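Local coordinates for putative exported protein (Bordetella parapertussis, PDB 3OCJ), which is of unknown function but is probably an S-adenosylmethionine-dependent methyltransferase and binds palmitic acid in the crystal, at residues Arg89-Tyr92 and Glu93-Ala97; Leu255-Thr258 and Arg259-Pro263; Gly128-Ser131 and Glu132-Ala135. One frame throughout, in Å; residues are numbered along the deposited sequence.

Contact 1: Arg89-Tyr92 and Glu93-Ala97. With PLM (palmitic acid), chain D.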
loop_
_atom_site.group_PDB
_atom_site.type_symbol
_atom_site.label_atom_id
_atom_site.label_comp_id
_atom_site.label_asym_id
_atom_site.label_seq_id
_atom_site.Cartn_x
_atom_site.Cartn_y
_atom_site.Cartn_z
ATOM N N ARG A 89 -17.924 0.964 7.205
ATOM C CA ARG A 89 -17.783 2.206 6.438
ATOM C C ARG A 89 -16.890 3.231 7.161
ATOM O O ARG A 89 -16.104 3.936 6.526
ATOM C CB ARG A 89 -19.147 2.802 6.069
ATOM C CG ARG A 89 -19.025 4.033 5.151
ATOM C CD ARG A 89 -20.401 4.570 4.718
ATOM N NE ARG A 89 -21.161 3.625 3.900
ATOM C CZ ARG A 89 -20.975 3.445 2.595
ATOM N NH1 ARG A 89 -20.020 4.127 1.967
ATOM N NH2 ARG A 89 -21.711 2.565 1.925
ATOM N N VAL A 90 -16.987 3.296 8.486
ATOM C CA VAL A 90 -16.088 4.148 9.263
ATOM C C VAL A 90 -14.636 3.730 9.044
ATOM O O VAL A 90 -13.751 4.571 8.848
ATOM C CB VAL A 90 -16.420 4.121 10.763
ATOM C CG1 VAL A 90 -15.379 4.916 11.546
ATOM C CG2 VAL A 90 -17.811 4.694 11.002
ATOM N N PHE A 91 -14.381 2.426 9.057
ATOM C CA PHE A 91 -13.031 1.928 8.790
ATOM C C PHE A 91 -12.543 2.318 7.390
ATOM O O PHE A 91 -11.390 2.732 7.211
ATOM C CB PHE A 91 -12.964 0.407 8.954
ATOM C CG PHE A 91 -13.305 -0.083 10.343
ATOM C CD1 PHE A 91 -13.069 0.709 11.454
ATOM C CD2 PHE A 91 -13.827 -1.358 10.532
ATOM C CE1 PHE A 91 -13.368 0.251 12.730
ATOM C CE2 PHE A 91 -14.132 -1.825 11.801
ATOM C CZ PHE A 91 -13.900 -1.018 12.901
ATOM N N TYR A 92 -13.415 2.191 6.395
ATOM C CA TYR A 92 -13.079 2.536 5.013
ATOM C C TYR A 92 -12.894 4.037 4.788
ATOM O O TYR A 92 -12.207 4.437 3.854
ATOM C CB TYR A 92 -14.190 2.095 4.058
ATOM C CG TYR A 92 -14.079 0.714 3.442
ATOM C CD1 TYR A 92 -14.345 -0.429 4.183
ATOM C CD2 TYR A 92 -13.793 0.564 2.087
ATOM C CE1 TYR A 92 -14.281 -1.687 3.601
ATOM C CE2 TYR A 92 -13.724 -0.686 1.502
ATOM C CZ TYR A 92 -13.972 -1.805 2.264
ATOM O OH TYR A 92 -13.914 -3.059 1.678
ATOM N N GLU A 93 -13.546 4.870 5.602
ATOM C CA GLU A 93 -13.651 6.294 5.276
ATOM C C GLU A 93 -13.041 7.261 6.274
ATOM O O GLU A 93 -12.835 8.437 5.943
ATOM C CB GLU A 93 -15.115 6.675 5.010
ATOM C CG GLU A 93 -15.663 6.016 3.762
ATOM C CD GLU A 93 -17.115 6.338 3.488
ATOM O OE1 GLU A 93 -17.711 7.181 4.208
ATOM O OE2 GLU A 93 -17.645 5.759 2.514
ATOM N N ARG A 94 -12.755 6.808 7.482
ATOM C CA ARG A 94 -12.316 7.737 8.520
ATOM C C ARG A 94 -10.932 7.472 9.115
ATOM O O ARG A 94 -10.323 8.374 9.686
ATOM C CB ARG A 94 -13.364 7.839 9.622
ATOM C CG ARG A 94 -14.701 8.342 9.106
ATOM C CD ARG A 94 -15.745 8.389 10.198
ATOM N NE ARG A 94 -15.394 9.329 11.256
ATOM C CZ ARG A 94 -16.081 9.460 12.386
ATOM N NH1 ARG A 94 -17.152 8.707 12.603
ATOM N NH2 ARG A 94 -15.696 10.339 13.301
ATOM N N LEU A 95 -10.416 6.253 8.996
ATOM C CA LEU A 95 -9.117 5.973 9.597
ATOM C C LEU A 95 -8.050 6.837 8.933
ATOM O O LEU A 95 -7.961 6.880 7.712
ATOM C CB LEU A 95 -8.768 4.492 9.478
ATOM C CG LEU A 95 -9.772 3.546 10.139
ATOM C CD1 LEU A 95 -9.308 2.106 9.945
ATOM C CD2 LEU A 95 -9.941 3.861 11.621
ATOM N N PRO A 96 -7.248 7.538 9.736
ATOM C CA PRO A 96 -6.250 8.433 9.133
ATOM C C PRO A 96 -5.345 7.744 8.102
ATOM O O PRO A 96 -5.088 8.345 7.054
ATOM C CB PRO A 96 -5.449 8.913 10.345
ATOM C CG PRO A 96 -6.482 8.949 11.446
ATOM C CD PRO A 96 -7.314 7.701 11.198
ATOM N N ALA A 97 -4.879 6.526 8.368
ATOM C CA ALA A 97 -4.000 5.858 7.414
ATOM C C ALA A 97 -4.710 5.511 6.099
ATOM O O ALA A 97 -4.091 5.481 5.029
ATOM C CB ALA A 97 -3.388 4.612 8.037
HETATM C C1 PLM D . -0.436 -1.777 1.971
HETATM O O1 PLM D . -0.532 -0.973 1.021
HETATM O O2 PLM D . -0.231 -2.981 1.709
HETATM C C2 PLM D . -0.570 -1.341 3.420
HETATM C C3 PLM D . -1.076 0.094 3.583
HETATM C C4 PLM D . -1.431 0.306 5.055
HETATM C C5 PLM D . -1.730 1.756 5.410
HETATM C C6 PLM D . -3.000 2.269 4.738
HETATM C C7 PLM D . -4.122 1.239 4.713
HETATM C C8 PLM D . -4.670 0.897 6.094
HETATM C C9 PLM D . -5.807 -0.103 5.909
HETATM C CA PLM D . -6.730 -0.189 7.116
HETATM C CB PLM D . -8.092 -0.710 6.671
HETATM C CC PLM D . -8.910 -1.246 7.834
HETATM C CD PLM D . -10.240 -1.795 7.337
HETATM C CE PLM D . -10.972 -2.483 8.484
HETATM C CF PLM D . -12.044 -3.434 7.976
HETATM C CG PLM D . -13.112 -2.727 7.158
#
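Phe91 and Leu95 face a bound palmitic acid near the end of helix 86-94, where a short break at Leu95, the N-cap residue of helix 96-115, joins two helices. This apolar side is the tightly packed one. Phe91 CB lies 3.5 Å from CE of the palmitic acid, while Leu95 CD1 reaches Phe91 CB at 4.2 Å and touches the lipid chain farther along. Large hydrocarbon groups suit a wall that an acyl tail lies against in this crystal, and Tyr92 adds its ring, CE1 lying 3.9 Å from the terminal CG of the lipid. The backbone loses its regularity here: Val90 O takes N-H groups from both Arg94 and Glu93, the latter from above the carbonyl plane.

The outer side is looser: Val90 CG1 merely rests on Arg94 CD at 3.7 Å, and the exposed Arg94 carries its charge on to Asp249. Arg89 and Glu93, side by side, are polar but firmly bonded. Arg89 CG lies beside its carbonyl carbon (chi1 -175°), and the bend at chi3 turns an edge of the guanidinium to the acid. Arg89 NH1 also bonds Ser81 O; Glu93 OE2 is gripped by Gly80 N and His77 NE2, which would probably favour the charged carboxylate. The salt bridge from Arg89 NH1 to Glu93 OE2 measures 2.9 Å, near the guanidinium plane but 33° out of the carboxylate plane, on the oxygen's syn side.

Contact 2: Leu255-Thr258 and Arg259-Pro263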
loop_
_atom_site.group_PDB
_atom_site.type_symbol
_atom_site.label_atom_id
_atom_site.label_comp_id
_atom_site.label_asym_id
_atom_site.label_seq_id
_atom_site.Cartn_x
_atom_site.Cartn_y
_atom_site.Cartn_z
ATOM N N LEU A 255 -6.485 1.591 18.266
ATOM C CA LEU A 255 -7.053 0.426 18.930
ATOM C C LEU A 255 -7.214 -0.698 17.920
ATOM O O LEU A 255 -6.804 -1.841 18.165
ATOM C CB LEU A 255 -8.404 0.782 19.553
ATOM C CG LEU A 255 -9.101 -0.371 20.278
ATOM C CD1 LEU A 255 -8.248 -0.882 21.435
ATOM C CD2 LEU A 255 -10.462 0.087 20.771
ATOM N N VAL A 256 -7.792 -0.372 16.772
ATOM C CA VAL A 256 -8.037 -1.373 15.744
ATOM C C VAL A 256 -6.734 -2.014 15.262
ATOM O O VAL A 256 -6.652 -3.242 15.135
ATOM C CB VAL A 256 -8.859 -0.799 14.573
ATOM C CG1 VAL A 256 -8.971 -1.814 13.439
ATOM C CG2 VAL A 256 -10.249 -0.402 15.059
ATOM N N PHE A 257 -5.712 -1.202 15.000
ATOM C CA PHE A 257 -4.440 -1.731 14.511
ATOM C C PHE A 257 -3.645 -2.431 15.614
ATOM O O PHE A 257 -3.262 -3.586 15.473
ATOM C CB PHE A 257 -3.564 -0.626 13.886
ATOM C CG PHE A 257 -4.051 -0.094 12.558
ATOM C CD1 PHE A 257 -5.252 -0.500 11.993
ATOM C CD2 PHE A 257 -3.276 0.837 11.872
ATOM C CE1 PHE A 257 -5.674 0.021 10.762
ATOM C CE2 PHE A 257 -3.690 1.357 10.650
ATOM C CZ PHE A 257 -4.887 0.953 10.095
ATOM N N THR A 258 -3.374 -1.735 16.715
ATOM C CA THR A 258 -2.478 -2.301 17.726
ATOM C C THR A 258 -3.052 -3.512 18.447
ATOM O O THR A 258 -2.326 -4.459 18.741
ATOM C CB THR A 258 -2.054 -1.266 18.781
ATOM O OG1 THR A 258 -3.193 -0.867 19.556
ATOM C CG2 THR A 258 -1.446 -0.061 18.108
ATOM N N ARG A 259 -4.350 -3.490 18.730
ATOM C CA ARG A 259 -4.938 -4.551 19.535
ATOM C C ARG A 259 -5.675 -5.614 18.726
ATOM O O ARG A 259 -5.632 -6.795 19.070
ATOM C CB ARG A 259 -5.871 -3.968 20.598
ATOM C CG ARG A 259 -6.338 -4.999 21.603
ATOM C CD ARG A 259 -7.002 -4.355 22.798
ATOM N NE ARG A 259 -6.086 -3.463 23.499
ATOM C CZ ARG A 259 -6.337 -2.932 24.691
ATOM N NH1 ARG A 259 -7.474 -3.210 25.313
ATOM N NH2 ARG A 259 -5.450 -2.130 25.261
ATOM N N LEU A 260 -6.357 -5.210 17.663
ATOM C CA LEU A 260 -7.211 -6.170 16.966
ATOM C C LEU A 260 -6.529 -6.864 15.784
ATOM O O LEU A 260 -6.348 -8.087 15.797
ATOM C CB LEU A 260 -8.538 -5.530 16.554
ATOM C CG LEU A 260 -9.288 -4.819 17.686
ATOM C CD1 LEU A 260 -10.643 -4.318 17.203
ATOM C CD2 LEU A 260 -9.454 -5.740 18.897
ATOM N N ILE A 261 -6.131 -6.092 14.778
ATOM C CA ILE A 261 -5.539 -6.666 13.569
ATOM C C ILE A 261 -4.068 -7.028 13.741
ATOM O O ILE A 261 -3.629 -8.108 13.349
ATOM C CB ILE A 261 -5.654 -5.680 12.392
ATOM C CG1 ILE A 261 -7.127 -5.450 12.040
ATOM C CG2 ILE A 261 -4.824 -6.158 11.202
ATOM C CD1 ILE A 261 -7.348 -4.277 11.090
ATOM N N GLN A 262 -3.308 -6.103 14.316
ATOM C CA GLN A 262 -1.854 -6.220 14.449
ATOM C C GLN A 262 -1.187 -6.304 13.080
ATOM O O GLN A 262 -0.568 -7.301 12.731
ATOM C CB GLN A 262 -1.469 -7.387 15.355
ATOM C CG GLN A 262 -2.198 -7.312 16.694
ATOM C CD GLN A 262 -1.464 -8.010 17.819
ATOM O OE1 GLN A 262 -1.062 -9.164 17.693
ATOM N NE2 GLN A 262 -1.294 -7.308 18.932
ATOM N N PRO A 263 -1.294 -5.229 12.301
ATOM C CA PRO A 263 -0.839 -5.290 10.904
ATOM C C PRO A 263 0.676 -5.450 10.763
ATOM O O PRO A 263 1.452 -5.010 11.614
ATOM C CB PRO A 263 -1.241 -3.932 10.320
ATOM C CG PRO A 263 -2.019 -3.219 11.383
ATOM C CD PRO A 263 -1.816 -3.909 12.691
#
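From Val256 to Ile261 the backbone of helix 247-261 widens into a pi-type turn. Leu255 O still receives Arg259 N at 3.0 Å, with a weak second bond from Leu260 N, but one residue later the main bond spans five positions: Ile261 N meets Val256 O at 2.9 Å with an N-H...O angle of 172°, whereas the bond from Leu260 N to the same oxygen is weak. Gln262 N then bonds to Phe257 O. Gln262 itself leaves the helix with positive phi, and Pro263, which has no N-H to offer, follows where the helical bonding has stopped.

The Gln262 side chain folds back over this end. Its NE2 donates to Thr258 O at 3.0 Å, the oxygen lying in the amide plane, so a side-chain amide serves a carbonyl of the last turn. This is a helix C-terminus that ends in a wide pi-type turn and is followed by a proline, in a helix packed against helices 15-33 and 41-53. Branched apolar residues suit its buried side: Val256 CG1 meets Ile261 CD1 at 3.8 Å, a pairing five residues apart that the wider turn brings together, and Leu260 and Ile261 both lie on Leu51.

Toward the start of this stretch the Arg259 chain, bent at chi3, crosses Leu255, whose CD1 sits over one face of the guanidinium, 3.9 Å from Arg259 NE; NH1 goes on to Gly34 O. Phe257 and Pro263 meet at about a right angle, Pro263 CG lying 3.9 Å from Phe257 CG, while the phenyl ring makes an edge-to-face pair with Trp265 and also touches the palmitic acid.

Contact 3: Gly128-Ser131 and Glu132-Ala135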
loop_
_atom_site.group_PDB
_atom_site.type_symbol
_atom_site.label_atom_id
_atom_site.label_comp_id
_atom_site.label_asym_id
_atom_site.label_seq_id
_atom_site.Cartn_x
_atom_site.Cartn_y
_atom_site.Cartn_z
ATOM N N GLY A 128 0.044 -5.606 -8.396
ATOM C CA GLY A 128 -1.319 -5.846 -7.951
ATOM C C GLY A 128 -2.253 -5.840 -9.151
ATOM O O GLY A 128 -1.935 -6.407 -10.199
ATOM N N TRP A 129 -3.403 -5.187 -9.013
ATOM C CA TRP A 129 -4.364 -5.099 -10.114
ATOM C C TRP A 129 -4.061 -3.940 -11.066
ATOM O O TRP A 129 -4.822 -3.696 -12.001
ATOM C CB TRP A 129 -5.796 -4.963 -9.582
ATOM C CG TRP A 129 -6.351 -6.232 -9.005
ATOM C CD1 TRP A 129 -5.686 -7.403 -8.808
ATOM C CD2 TRP A 129 -7.693 -6.449 -8.548
ATOM N NE1 TRP A 129 -6.531 -8.345 -8.261
ATOM C CE2 TRP A 129 -7.768 -7.780 -8.091
ATOM C CE3 TRP A 129 -8.838 -5.650 -8.492
ATOM C CZ2 TRP A 129 -8.944 -8.332 -7.581
ATOM C CZ3 TRP A 129 -10.007 -6.200 -7.982
ATOM C CH2 TRP A 129 -10.047 -7.528 -7.536
HETATM N N MSE A 130 -2.966 -3.224 -10.813
HETATM C CA MSE A 130 -2.515 -2.126 -11.686
HETATM C C MSE A 130 -3.470 -0.933 -11.718
HETATM O O MSE A 130 -3.604 -0.251 -12.740
HETATM C CB MSE A 130 -2.230 -2.647 -13.102
HETATM C CG MSE A 130 -1.034 -3.586 -13.140
HETATM SE SE MSE A 130 -0.669 -4.371 -14.876
HETATM C CE MSE A 130 -0.801 -2.816 -15.884
ATOM N N SER A 131 -4.105 -0.672 -10.577
ATOM C CA SER A 131 -5.131 0.360 -10.452
ATOM C C SER A 131 -4.639 1.730 -10.907
ATOM O O SER A 131 -5.347 2.470 -11.595
ATOM C CB SER A 131 -5.607 0.447 -9.000
ATOM O OG SER A 131 -5.713 -0.844 -8.414
ATOM N N GLU A 132 -3.422 2.071 -10.508
ATOM C CA GLU A 132 -2.886 3.388 -10.810
ATOM C C GLU A 132 -2.578 3.532 -12.305
ATOM O O GLU A 132 -2.915 4.536 -12.912
ATOM C CB GLU A 132 -1.672 3.721 -9.923
ATOM C CG GLU A 132 -0.385 2.968 -10.233
ATOM C CD GLU A 132 -0.380 1.522 -9.749
ATOM O OE1 GLU A 132 -1.444 1.015 -9.335
ATOM O OE2 GLU A 132 0.702 0.892 -9.785
ATOM N N LEU A 133 -1.979 2.512 -12.910
ATOM C CA LEU A 133 -1.641 2.594 -14.329
ATOM C C LEU A 133 -2.873 2.591 -15.238
ATOM O O LEU A 133 -2.894 3.256 -16.273
ATOM C CB LEU A 133 -0.678 1.471 -14.731
ATOM C CG LEU A 133 0.696 1.442 -14.055
ATOM C CD1 LEU A 133 1.549 0.340 -14.673
ATOM C CD2 LEU A 133 1.396 2.783 -14.161
ATOM N N LEU A 134 -3.906 1.853 -14.850
ATOM C CA LEU A 134 -5.115 1.772 -15.665
ATOM C C LEU A 134 -5.987 3.024 -15.520
ATOM O O LEU A 134 -6.935 3.216 -16.275
ATOM C CB LEU A 134 -5.912 0.512 -15.320
ATOM C CG LEU A 134 -5.245 -0.821 -15.676
ATOM C CD1 LEU A 134 -6.013 -1.992 -15.075
ATOM C CD2 LEU A 134 -5.109 -0.988 -17.189
ATOM N N ALA A 135 -5.661 3.875 -14.555
ATOM C CA ALA A 135 -6.429 5.102 -14.334
ATOM C C ALA A 135 -5.862 6.307 -15.081
ATOM O O ALA A 135 -6.491 7.363 -15.116
ATOM C CB ALA A 135 -6.529 5.409 -12.844
#
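Leu134 turns its side chain back onto the residues that lead into its own short helix. Its CB lies 3.5 Å from Met130 O and CG a little closer, at 3.4 Å. At the tip, CD1 reaches 3.7 Å from Trp129 O and also touches Met130 CB. A chi1 of -66° sets CG anti to the carbonyl carbon, with CG and CB both near Met130 O. Farther out, Leu134 packs on Leu162 and Ala163 of helix 153-163, an apolar place that suits leucine.

The backbone beneath it is held by a single clear bond across the turn, Leu134 N to Met130 O at 3.0 Å, with an N-H...O angle of 158°. Met130, a selenomethionine here, has positive phi. Its flexible, unbranched chain bends at chi3, CE coming to 4.1 Å from Leu133 CD1, and it packs against Ala159, Ile172 and Leu174.

The polar residues look elsewhere. Ser131 OG bonds to His72 ND1. Glu132 bends at chi2, which leaves OE1 3.4 Å from Ser131 N without a hydrogen bond, while OE2 pairs with Ser124 OG on the strand before the loop. Gly128, at positive phi, offers its N to Asp150 OD2 at the end of the neighbouring strand. A turn after strand 121-124, in the parallel part of the mixed sheet, leading into a helix and facing an acid at the end of strand 145-150, is characteristic of the cofactor-binding region in Rossmann-like methyltransferases, consistent with the family of this protein.

Overall arrangement
Along the chain the order is contact 1, contact 3, contact 2. Contacts 1 and 2 lie side by side although far apart in sequence, their centres about 14 Å apart: Phe91 CE1 packs on Val256 CG2 at 3.9 Å, and Leu95 and Ala97 touch Phe257, so helices 86-94, 96-115 and 247-261 meet around the palmitic acid. Contact 3 stands apart, its centre about 22 Å from that of contact 1 and 28 Å from that of contact 2, following strand 121-124 of the sheet; helix 96-115 links the regions, since it begins in contact 1 and touches Glu132 and Leu133. A helical region that holds palmitic acid in the crystal thus adjoins a Rossmann-like methyltransferase core.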